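Local structure of protein tyrosine phosphatase-like protein (Leishmania major, 3S4O) at residues L98-E103 and P108-G113; F23-L28 and K92-E97; K41-R46 and R67-H72. The protein hydrolyses phosphate from phosphotyrosine in proteins and may act as a virulence factor that supports survival of the parasite inside host macrophages. One frame throughout, in Å; residues are numbered along the deposited sequence.

Contact 1: L98-E103 and P108-G113; sequences LARQQE and PPPTIG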
loop_
_atom_site.group_PDB
_atom_site.type_symbol
_atom_site.label_atom_id
_atom_site.label_comp_id
_atom_site.label_asym_id
_atom_site.label_seq_id
_atom_site.Cartn_x
_atom_site.Cartn_y
_atom_site.Cartn_z
ATOM N N LEU A 98 -0.401 -2.240 13.325
ATOM C CA LEU A 98 0.550 -3.120 14.008
ATOM C C LEU A 98 0.189 -3.279 15.476
ATOM O O LEU A 98 0.247 -4.376 16.021
ATOM C CB LEU A 98 1.968 -2.567 13.881
ATOM C CG LEU A 98 3.098 -3.510 14.273
ATOM C CD1 LEU A 98 3.033 -4.808 13.484
ATOM C CD2 LEU A 98 4.443 -2.792 14.028
ATOM N N ALA A 99 -0.187 -2.173 16.112
ATOM C CA ALA A 99 -0.628 -2.200 17.512
ATOM C C ALA A 99 -1.957 -2.940 17.654
ATOM O O ALA A 99 -2.196 -3.584 18.669
ATOM C CB ALA A 99 -0.741 -0.776 18.075
ATOM N N ARG A 100 -2.817 -2.838 16.641
ATOM C CA ARG A 100 -4.116 -3.526 16.657
ATOM C C ARG A 100 -3.924 -5.041 16.786
ATOM O O ARG A 100 -4.640 -5.703 17.538
ATOM C CB ARG A 100 -4.940 -3.208 15.403
ATOM C CG ARG A 100 -6.402 -3.636 15.500
ATOM C CD ARG A 100 -7.263 -3.082 14.362
ATOM N NE ARG A 100 -6.914 -3.645 13.057
ATOM C CZ ARG A 100 -7.640 -4.512 12.349
ATOM N NH1 ARG A 100 -8.804 -4.962 12.784
ATOM N NH2 ARG A 100 -7.187 -4.929 11.164
ATOM N N GLN A 101 -2.938 -5.558 16.060
ATOM C CA GLN A 101 -2.637 -6.993 16.026
ATOM C C GLN A 101 -2.020 -7.464 17.324
ATOM O O GLN A 101 -2.360 -8.535 17.825
ATOM C CB GLN A 101 -1.659 -7.327 14.890
ATOM C CG GLN A 101 -2.267 -7.378 13.500
ATOM C CD GLN A 101 -1.213 -7.588 12.423
ATOM O OE1 GLN A 101 -0.635 -8.670 12.305
ATOM N NE2 GLN A 101 -0.942 -6.546 11.647
ATOM N N GLN A 102 -1.092 -6.666 17.846
ATOM C CA GLN A 102 -0.375 -6.989 19.092
ATOM C C GLN A 102 -1.334 -6.984 20.276
ATOM O O GLN A 102 -1.258 -7.832 21.147
ATOM C CB GLN A 102 0.757 -5.981 19.350
ATOM C CG GLN A 102 2.064 -6.261 18.576
ATOM C CD GLN A 102 2.858 -4.994 18.225
ATOM O OE1 GLN A 102 2.559 -3.895 18.706
ATOM N NE2 GLN A 102 3.881 -5.152 17.379
ATOM N N GLU A 103 -2.236 -6.014 20.278
ATOM C CA GLU A 103 -3.258 -5.871 21.312
ATOM C C GLU A 103 -4.309 -6.985 21.274
ATOM O O GLU A 103 -4.902 -7.302 22.299
ATOM C CB GLU A 103 -3.937 -4.503 21.156
ATOM C CG GLU A 103 -5.262 -4.284 22.016
ATOM C CD GLU A 103 -6.561 -4.196 21.175
ATOM O OE1 GLU A 103 -6.488 -3.946 19.941
ATOM O OE2 GLU A 103 -7.660 -4.376 21.758
ATOM N N PRO A 108 -6.219 -11.179 12.331
ATOM C CA PRO A 108 -5.228 -11.683 11.380
ATOM C C PRO A 108 -4.583 -10.523 10.633
ATOM O O PRO A 108 -5.063 -9.396 10.753
ATOM C CB PRO A 108 -6.060 -12.546 10.440
ATOM C CG PRO A 108 -7.388 -11.884 10.416
ATOM C CD PRO A 108 -7.572 -11.198 11.749
ATOM N N PRO A 109 -3.511 -10.784 9.879
ATOM C CA PRO A 109 -2.825 -9.714 9.151
ATOM C C PRO A 109 -3.752 -8.972 8.187
ATOM O O PRO A 109 -4.384 -9.589 7.341
ATOM C CB PRO A 109 -1.715 -10.455 8.397
ATOM C CG PRO A 109 -1.438 -11.673 9.244
ATOM C CD PRO A 109 -2.763 -12.063 9.818
ATOM N N PRO A 110 -3.867 -7.663 8.344
ATOM C CA PRO A 110 -4.674 -6.865 7.434
ATOM C C PRO A 110 -4.140 -6.806 6.014
ATOM O O PRO A 110 -2.926 -6.808 5.793
ATOM C CB PRO A 110 -4.615 -5.459 8.026
ATOM C CG PRO A 110 -3.498 -5.452 8.947
ATOM C CD PRO A 110 -3.027 -6.833 9.215
ATOM N N THR A 111 -5.075 -6.768 5.071
ATOM C CA THR A 111 -4.789 -6.447 3.697
ATOM C C THR A 111 -5.038 -4.955 3.524
ATOM O O THR A 111 -6.063 -4.414 3.960
ATOM C CB THR A 111 -5.626 -7.289 2.714
ATOM O OG1 THR A 111 -5.339 -8.676 2.919
ATOM C CG2 THR A 111 -5.289 -6.937 1.266
ATOM N N ILE A 112 -4.060 -4.291 2.925
ATOM C CA ILE A 112 -4.113 -2.860 2.719
ATOM C C ILE A 112 -3.901 -2.608 1.250
ATOM O O ILE A 112 -2.897 -3.025 0.685
ATOM C CB ILE A 112 -3.055 -2.131 3.572
ATOM C CG1 ILE A 112 -3.415 -2.276 5.063
ATOM C CG2 ILE A 112 -2.922 -0.645 3.162
ATOM C CD1 ILE A 112 -2.222 -2.311 5.956
ATOM N N GLY A 113 -4.872 -1.957 0.626
ATOM C CA GLY A 113 -4.819 -1.669 -0.801
ATOM C C GLY A 113 -4.278 -0.288 -1.092
ATOM O O GLY A 113 -4.480 0.644 -0.320
#
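Pro108 meets the last turns of helix 84-103 through its backbone rather than its ring: its carbonyl O lies 4.4 Å from CG of Gln101, the residue whose CA is nearest to its own. Pro109 starts away from the helix, and its nearest atom is CA, which sits 4.0 Å from Gln101 OE1. Pro110 is the first proline to turn its ring to the helix. Its CD stands 3.2 Å from Gln101 NE2, and its CG follows more loosely, so the amide nitrogen packs closely against the CD methylene of buried Pro110. Gln101 reaches this position because its chain runs straight beyond CG (chi2 175°), carrying the amide across to the proline, the two side chains approaching from opposite directions. The amide is not left without a polar partner there, since NE2 hydrogen-bonds to the carbonyl O of Leu22 on strand 21-28. At CB of the same ring, Arg100 slides past in the opposite sense, and its NH2 comes to 4.1 Å from Pro110 CB, which lies near the guanidinium plane at its edge. The bend of the Arg100 chain at chi3 (67°) helps turn this group back along the helix, where NH2 forms a salt bridge with Glu97. Beyond Pro110 the chain enters strand 111-115, and the side chain of Ile112 packs on Trp90 and Leu94, farther back on the same helix. Helix and proline-rich connection form the second half of a beta-alpha-beta crossover, from strand 70-73 through helix 84-103 to strand 111-115, leading to the phosphate-binding loop with Cys116, the predicted nucleophile.

Contact 2: F23-L28 and K92-E97; sequences FHFLIL and KLLDTE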
loop_
_atom_site.group_PDB
_atom_site.type_symbol
_atom_site.label_atom_id
_atom_site.label_comp_id
_atom_site.label_asym_id
_atom_site.label_seq_id
_atom_site.Cartn_x
_atom_site.Cartn_y
_atom_site.Cartn_z
ATOM N N PHE A 23 1.653 -7.357 7.287
ATOM C CA PHE A 23 0.625 -6.777 6.409
ATOM C C PHE A 23 0.629 -7.448 5.039
ATOM O O PHE A 23 1.686 -7.822 4.523
ATOM C CB PHE A 23 0.866 -5.284 6.127
ATOM C CG PHE A 23 1.298 -4.489 7.307
ATOM C CD1 PHE A 23 0.359 -4.026 8.212
ATOM C CD2 PHE A 23 2.646 -4.153 7.492
ATOM C CE1 PHE A 23 0.748 -3.268 9.302
ATOM C CE2 PHE A 23 3.047 -3.395 8.586
ATOM C CZ PHE A 23 2.091 -2.959 9.493
ATOM N N HIS A 24 -0.551 -7.560 4.441
ATOM C CA HIS A 24 -0.672 -7.953 3.046
ATOM C C HIS A 24 -0.903 -6.668 2.258
ATOM O O HIS A 24 -1.894 -5.985 2.479
ATOM C CB HIS A 24 -1.867 -8.886 2.802
ATOM C CG HIS A 24 -1.775 -10.226 3.471
ATOM N ND1 HIS A 24 -0.903 -11.215 3.064
ATOM C CD2 HIS A 24 -2.508 -10.768 4.474
ATOM C CE1 HIS A 24 -1.091 -12.300 3.804
ATOM N NE2 HIS A 24 -2.056 -12.053 4.670
ATOM N N PHE A 25 -0.001 -6.338 1.337
ATOM C CA PHE A 25 -0.219 -5.183 0.461
ATOM C C PHE A 25 -0.709 -5.579 -0.919
ATOM O O PHE A 25 -0.169 -6.490 -1.553
ATOM C CB PHE A 25 1.039 -4.331 0.337
ATOM C CG PHE A 25 1.451 -3.705 1.631
ATOM C CD1 PHE A 25 0.662 -2.727 2.214
ATOM C CD2 PHE A 25 2.606 -4.117 2.281
ATOM C CE1 PHE A 25 1.013 -2.155 3.416
ATOM C CE2 PHE A 25 2.973 -3.546 3.486
ATOM C CZ PHE A 25 2.173 -2.567 4.062
ATOM N N LEU A 26 -1.755 -4.886 -1.359
ATOM C CA LEU A 26 -2.289 -5.037 -2.695
ATOM C C LEU A 26 -2.028 -3.773 -3.478
ATOM O O LEU A 26 -2.559 -2.721 -3.131
ATOM C CB LEU A 26 -3.795 -5.259 -2.652
ATOM C CG LEU A 26 -4.342 -6.671 -2.598
ATOM C CD1 LEU A 26 -5.869 -6.566 -2.509
ATOM C CD2 LEU A 26 -3.925 -7.481 -3.841
ATOM N N ILE A 27 -1.201 -3.867 -4.513
ATOM C CA ILE A 27 -1.055 -2.799 -5.482
ATOM C C ILE A 27 -2.136 -2.988 -6.553
ATOM O O ILE A 27 -2.180 -4.000 -7.239
ATOM C CB ILE A 27 0.326 -2.770 -6.165
ATOM C CG1 ILE A 27 1.459 -2.632 -5.132
ATOM C CG2 ILE A 27 0.393 -1.562 -7.134
ATOM C CD1 ILE A 27 2.833 -2.907 -5.690
ATOM N N LEU A 28 -3.013 -2.000 -6.672
ATOM C CA LEU A 28 -4.211 -2.109 -7.504
ATOM C C LEU A 28 -4.269 -1.034 -8.559
ATOM O O LEU A 28 -3.666 0.020 -8.410
ATOM C CB LEU A 28 -5.489 -1.978 -6.656
ATOM C CG LEU A 28 -5.719 -2.927 -5.472
ATOM C CD1 LEU A 28 -6.505 -2.204 -4.341
ATOM C CD2 LEU A 28 -6.473 -4.174 -5.924
ATOM N N LYS A 92 1.877 6.242 10.296
ATOM C CA LYS A 92 0.909 6.331 11.399
ATOM C C LYS A 92 -0.144 5.224 11.278
ATOM O O LYS A 92 -0.458 4.544 12.254
ATOM C CB LYS A 92 0.210 7.699 11.446
ATOM C CG LYS A 92 -0.869 7.812 12.547
ATOM C CD LYS A 92 -0.261 7.842 13.946
ATOM C CE LYS A 92 -1.298 8.074 15.026
ATOM N NZ LYS A 92 -0.713 8.677 16.265
ATOM N N LEU A 93 -0.674 5.067 10.067
ATOM C CA LEU A 93 -1.654 4.024 9.756
ATOM C C LEU A 93 -1.084 2.618 10.005
ATOM O O LEU A 93 -1.736 1.764 10.580
ATOM C CB LEU A 93 -2.106 4.140 8.292
ATOM C CG LEU A 93 -2.966 3.017 7.698
ATOM C CD1 LEU A 93 -4.341 2.945 8.357
ATOM C CD2 LEU A 93 -3.111 3.188 6.203
ATOM N N LEU A 94 0.142 2.391 9.560
ATOM C CA LEU A 94 0.764 1.075 9.693
ATOM C C LEU A 94 1.141 0.753 11.139
ATOM O O LEU A 94 0.989 -0.380 11.583
ATOM C CB LEU A 94 1.989 0.972 8.760
ATOM C CG LEU A 94 1.651 1.046 7.255
ATOM C CD1 LEU A 94 2.868 0.740 6.373
ATOM C CD2 LEU A 94 0.493 0.140 6.870
ATOM N N ASP A 95 1.626 1.752 11.869
ATOM C CA ASP A 95 1.889 1.631 13.299
ATOM C C ASP A 95 0.605 1.235 14.034
ATOM O O ASP A 95 0.628 0.410 14.936
ATOM C CB ASP A 95 2.400 2.952 13.903
ATOM C CG ASP A 95 3.848 3.282 13.505
ATOM O OD1 ASP A 95 4.528 2.432 12.876
ATOM O OD2 ASP A 95 4.300 4.421 13.801
ATOM N N THR A 96 -0.511 1.843 13.645
ATOM C CA THR A 96 -1.782 1.634 14.339
ATOM C C THR A 96 -2.292 0.235 14.070
ATOM O O THR A 96 -2.782 -0.444 14.969
ATOM C CB THR A 96 -2.842 2.672 13.887
ATOM O OG1 THR A 96 -2.364 3.998 14.169
ATOM C CG2 THR A 96 -4.170 2.446 14.591
ATOM N N GLU A 97 -2.145 -0.198 12.829
ATOM C CA GLU A 97 -2.547 -1.547 12.440
ATOM C C GLU A 97 -1.666 -2.591 13.134
ATOM O O GLU A 97 -2.127 -3.673 13.511
ATOM C CB GLU A 97 -2.480 -1.712 10.917
ATOM C CG GLU A 97 -3.700 -1.156 10.165
ATOM C CD GLU A 97 -5.022 -1.748 10.654
ATOM O OE1 GLU A 97 -5.135 -2.992 10.711
ATOM O OE2 GLU A 97 -5.942 -0.971 11.011
#
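Leu94 is the helix residue that meets both aromatic rings of the strand. Its CD2 lies over one face of the Phe23 ring, 4.2 Å above the plane and displaced toward the rim, while CD1 comes to 4.1 Å from Phe25 CZ. The far end of the Phe23 ring pushes up to the helix backbone, with CZ 3.5 Å from Leu94 O, and CE1 has Glu97 CB beside it at the ring edge, 3.9 Å away. Phe25 does not start straight at the helix, but the end of its ring comes nearer, CZ meeting the leucine. This is helix-on-sheet packing of the alpha/beta phosphatase core: the segment axes pass 11.4 Å apart, with their directions 141° from one another. Ile112 of the neighbouring strand touches Phe23, and Ala130 of helix 122-133 touches both Phe25 and Leu94. Glu97 gives only its CB to the phenyl ring; the chain then folds at chi2 (-56°) and carries the carboxylate away, where OE2 hydrogen-bonds to His50 NE2. On the strand side, backbone hydrogen bonds join Phe23 to Cys12 and Phe25 to Ile10 of strand 7-13.

Contact 3: K41-R46 and R67-H72; sequences KELQHR and RGIDVH
Gln44 NE2 is gripped by two acceptors, the carbonyl O of Arg67 and a water. The bond from Gln44 NE2 to Arg67 O is 3.1 Å long with an N-H...O angle of 159°; it lies in the carbonyl plane on a lone pair and close to the plane of the amide as well. Water 1 accepts from the same nitrogen at 3.0 Å and from Arg67 NH2 at 3.2 Å, thereby bridging the two side chains, and it sits in the guanidinium plane at its edge. Amide and guanidinium are turned nearly perpendicular, 84° apart. The chain of Gln44 reaches the loop by extending fully beyond CG (chi2 179°), which brings NE2 to 3.5 Å from Arg67 CB. Inward of these polar groups Ile69 lays its CD1 against the helix side chains, 3.9 Å from Leu43 CB and 4.1 Å from Gln44 CG, crossing the leucine at about a right angle. Leu51 of strand 48-53 touches both Leu43 and Ile69, so the pair forms part of the apolar layer between helix 36-44 and the edge of the sheet. Just past the helix, Arg46 turns NH1 back to Glu42, bonding both its carbonyl O and OE1, the latter as a salt bridge of 3.0 Å that meets the carboxylate from above its plane. The contact thus has an apolar inner side and a polar outer one: carbonyl and water probably take both N-H groups of Gln44 NE2 and limit rotation of the amide, while the methyl of Ile69 packs farther in.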
loop_
_atom_site.group_PDB
_atom_site.type_symbol
_atom_site.label_atom_id
_atom_site.label_comp_id
_atom_site.label_asym_id
_atom_site.label_seq_id
_atom_site.Cartn_x
_atom_site.Cartn_y
_atom_site.Cartn_z
ATOM N N LYS A 41 -16.657 -4.992 -4.278
ATOM C CA LYS A 41 -16.879 -6.413 -3.969
ATOM C C LYS A 41 -15.555 -7.175 -3.971
ATOM O O LYS A 41 -15.287 -7.980 -3.082
ATOM C CB LYS A 41 -17.853 -7.062 -4.962
ATOM C CG LYS A 41 -19.226 -7.354 -4.363
ATOM C CD LYS A 41 -20.046 -8.335 -5.198
ATOM C CE LYS A 41 -21.445 -8.531 -4.589
ATOM N NZ LYS A 41 -22.471 -8.960 -5.593
ATOM N N GLU A 42 -14.735 -6.901 -4.981
ATOM C CA GLU A 42 -13.449 -7.588 -5.143
ATOM C C GLU A 42 -12.464 -7.203 -4.029
ATOM O O GLU A 42 -11.629 -8.005 -3.631
ATOM C CB GLU A 42 -12.836 -7.322 -6.534
ATOM C CG GLU A 42 -13.497 -8.099 -7.711
ATOM C CD GLU A 42 -13.646 -9.605 -7.453
ATOM O OE1 GLU A 42 -12.663 -10.351 -7.655
ATOM O OE2 GLU A 42 -14.751 -10.041 -7.045
ATOM N N LEU A 43 -12.576 -5.979 -3.525
ATOM C CA LEU A 43 -11.790 -5.560 -2.365
ATOM C C LEU A 43 -12.287 -6.298 -1.102
ATOM O O LEU A 43 -11.489 -6.789 -0.310
ATOM C CB LEU A 43 -11.864 -4.043 -2.144
ATOM C CG LEU A 43 -11.242 -3.082 -3.168
ATOM C CD1 LEU A 43 -11.476 -1.663 -2.694
ATOM C CD2 LEU A 43 -9.771 -3.339 -3.389
ATOM N N GLN A 44 -13.601 -6.360 -0.930
ATOM C CA GLN A 44 -14.202 -7.051 0.215
ATOM C C GLN A 44 -13.845 -8.541 0.206
ATOM O O GLN A 44 -13.558 -9.123 1.245
ATOM C CB GLN A 44 -15.724 -6.919 0.198
ATOM C CG GLN A 44 -16.270 -5.571 0.645
ATOM C CD GLN A 44 -17.788 -5.539 0.563
ATOM O OE1 GLN A 44 -18.399 -6.289 -0.199
ATOM N NE2 GLN A 44 -18.405 -4.683 1.366
ATOM N N HIS A 45 -13.860 -9.131 -0.986
ATOM C CA HIS A 45 -13.536 -10.554 -1.189
ATOM C C HIS A 45 -12.072 -10.885 -0.925
ATOM O O HIS A 45 -11.719 -12.050 -0.800
ATOM C CB HIS A 45 -13.876 -10.980 -2.619
ATOM C CG HIS A 45 -15.322 -11.318 -2.811
ATOM N ND1 HIS A 45 -15.751 -12.293 -3.686
ATOM C CD2 HIS A 45 -16.439 -10.812 -2.235
ATOM C CE1 HIS A 45 -17.070 -12.369 -3.644
ATOM N NE2 HIS A 45 -17.511 -11.476 -2.773
ATOM N N ARG A 46 -11.224 -9.862 -0.876
ATOM C CA ARG A 46 -9.800 -10.029 -0.542
ATOM C C ARG A 46 -9.494 -9.463 0.845
ATOM O O ARG A 46 -8.330 -9.249 1.201
ATOM C CB ARG A 46 -8.931 -9.355 -1.603
ATOM C CG ARG A 46 -8.855 -10.147 -2.872
ATOM C CD ARG A 46 -8.274 -9.320 -3.987
ATOM N NE ARG A 46 -8.279 -10.047 -5.252
ATOM C CZ ARG A 46 -9.372 -10.309 -5.966
ATOM N NH1 ARG A 46 -10.574 -9.886 -5.565
ATOM N NH2 ARG A 46 -9.263 -11.000 -7.095
ATOM N N ARG A 67 -19.084 0.672 2.786
ATOM C CA ARG A 67 -19.053 -0.789 2.693
ATOM C C ARG A 67 -17.934 -1.382 3.524
ATOM O O ARG A 67 -17.415 -2.446 3.211
ATOM C CB ARG A 67 -18.959 -1.205 1.240
ATOM C CG ARG A 67 -20.194 -0.738 0.502
ATOM C CD ARG A 67 -20.319 -1.244 -0.891
ATOM N NE ARG A 67 -21.549 -0.764 -1.523
ATOM C CZ ARG A 67 -22.766 -1.269 -1.315
ATOM N NH1 ARG A 67 -23.817 -0.748 -1.942
ATOM N NH2 ARG A 67 -22.953 -2.294 -0.486
ATOM N N GLY A 68 -17.581 -0.669 4.589
ATOM C CA GLY A 68 -16.708 -1.190 5.624
ATOM C C GLY A 68 -15.228 -1.066 5.353
ATOM O O GLY A 68 -14.425 -1.609 6.106
ATOM N N ILE A 69 -14.873 -0.356 4.281
ATOM C CA ILE A 69 -13.473 -0.126 3.935
ATOM C C ILE A 69 -13.082 1.322 4.233
ATOM O O ILE A 69 -13.742 2.260 3.792
ATOM C CB ILE A 69 -13.189 -0.452 2.460
ATOM C CG1 ILE A 69 -13.363 -1.956 2.200
ATOM C CG2 ILE A 69 -11.773 -0.059 2.104
ATOM C CD1 ILE A 69 -13.749 -2.283 0.775
ATOM N N ASP A 70 -12.014 1.496 5.007
ATOM C CA ASP A 70 -11.511 2.830 5.319
ATOM C C ASP A 70 -10.761 3.332 4.085
ATOM O O ASP A 70 -9.877 2.640 3.571
ATOM C CB ASP A 70 -10.576 2.793 6.532
ATOM C CG ASP A 70 -11.300 2.401 7.843
ATOM O OD1 ASP A 70 -10.671 2.440 8.934
ATOM O OD2 ASP A 70 -12.505 2.037 7.797
ATOM N N VAL A 71 -11.140 4.510 3.593
ATOM C CA VAL A 71 -10.474 5.110 2.439
ATOM C C VAL A 71 -9.650 6.327 2.849
ATOM O O VAL A 71 -10.092 7.169 3.624
ATOM C CB VAL A 71 -11.447 5.500 1.307
ATOM C CG1 VAL A 71 -10.664 6.003 0.105
ATOM C CG2 VAL A 71 -12.282 4.315 0.899
ATOM N N HIS A 72 -8.441 6.391 2.308
ATOM C CA HIS A 72 -7.477 7.419 2.652
ATOM C C HIS A 72 -7.021 8.101 1.359
ATOM O O HIS A 72 -6.468 7.457 0.480
ATOM C CB HIS A 72 -6.271 6.802 3.373
ATOM C CG HIS A 72 -6.619 5.963 4.569
ATOM N ND1 HIS A 72 -6.640 6.462 5.853
ATOM C CD2 HIS A 72 -6.927 4.647 4.679
ATOM C CE1 HIS A 72 -6.977 5.498 6.696
ATOM N NE2 HIS A 72 -7.157 4.385 6.008
HETATM O O HOH W 1 -21.350 -4.601 1.057
#

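Contact 2 is the core member of the three, with all its touching residues buried and its chemistry almost purely apolar. Contacts 1 and 3 lie farther out and are partly buried, but differ in kind: across contact 1 prolines pack on the amide and guanidinium ends of side chains whose bonds go to other partners, whereas contact 3 has a direct hydrogen bond and a water bridge. Contacts 1 and 2 share helix 84-103: contact 2 packs it on strand 21-28, contact 1 on the prolines leading into neighbouring strand 111-115. Contact 3 uses another helix and the loop entering edge strand 70-73; Leu28 on Leu43 and Leu93 on His72 connect it to contact 2.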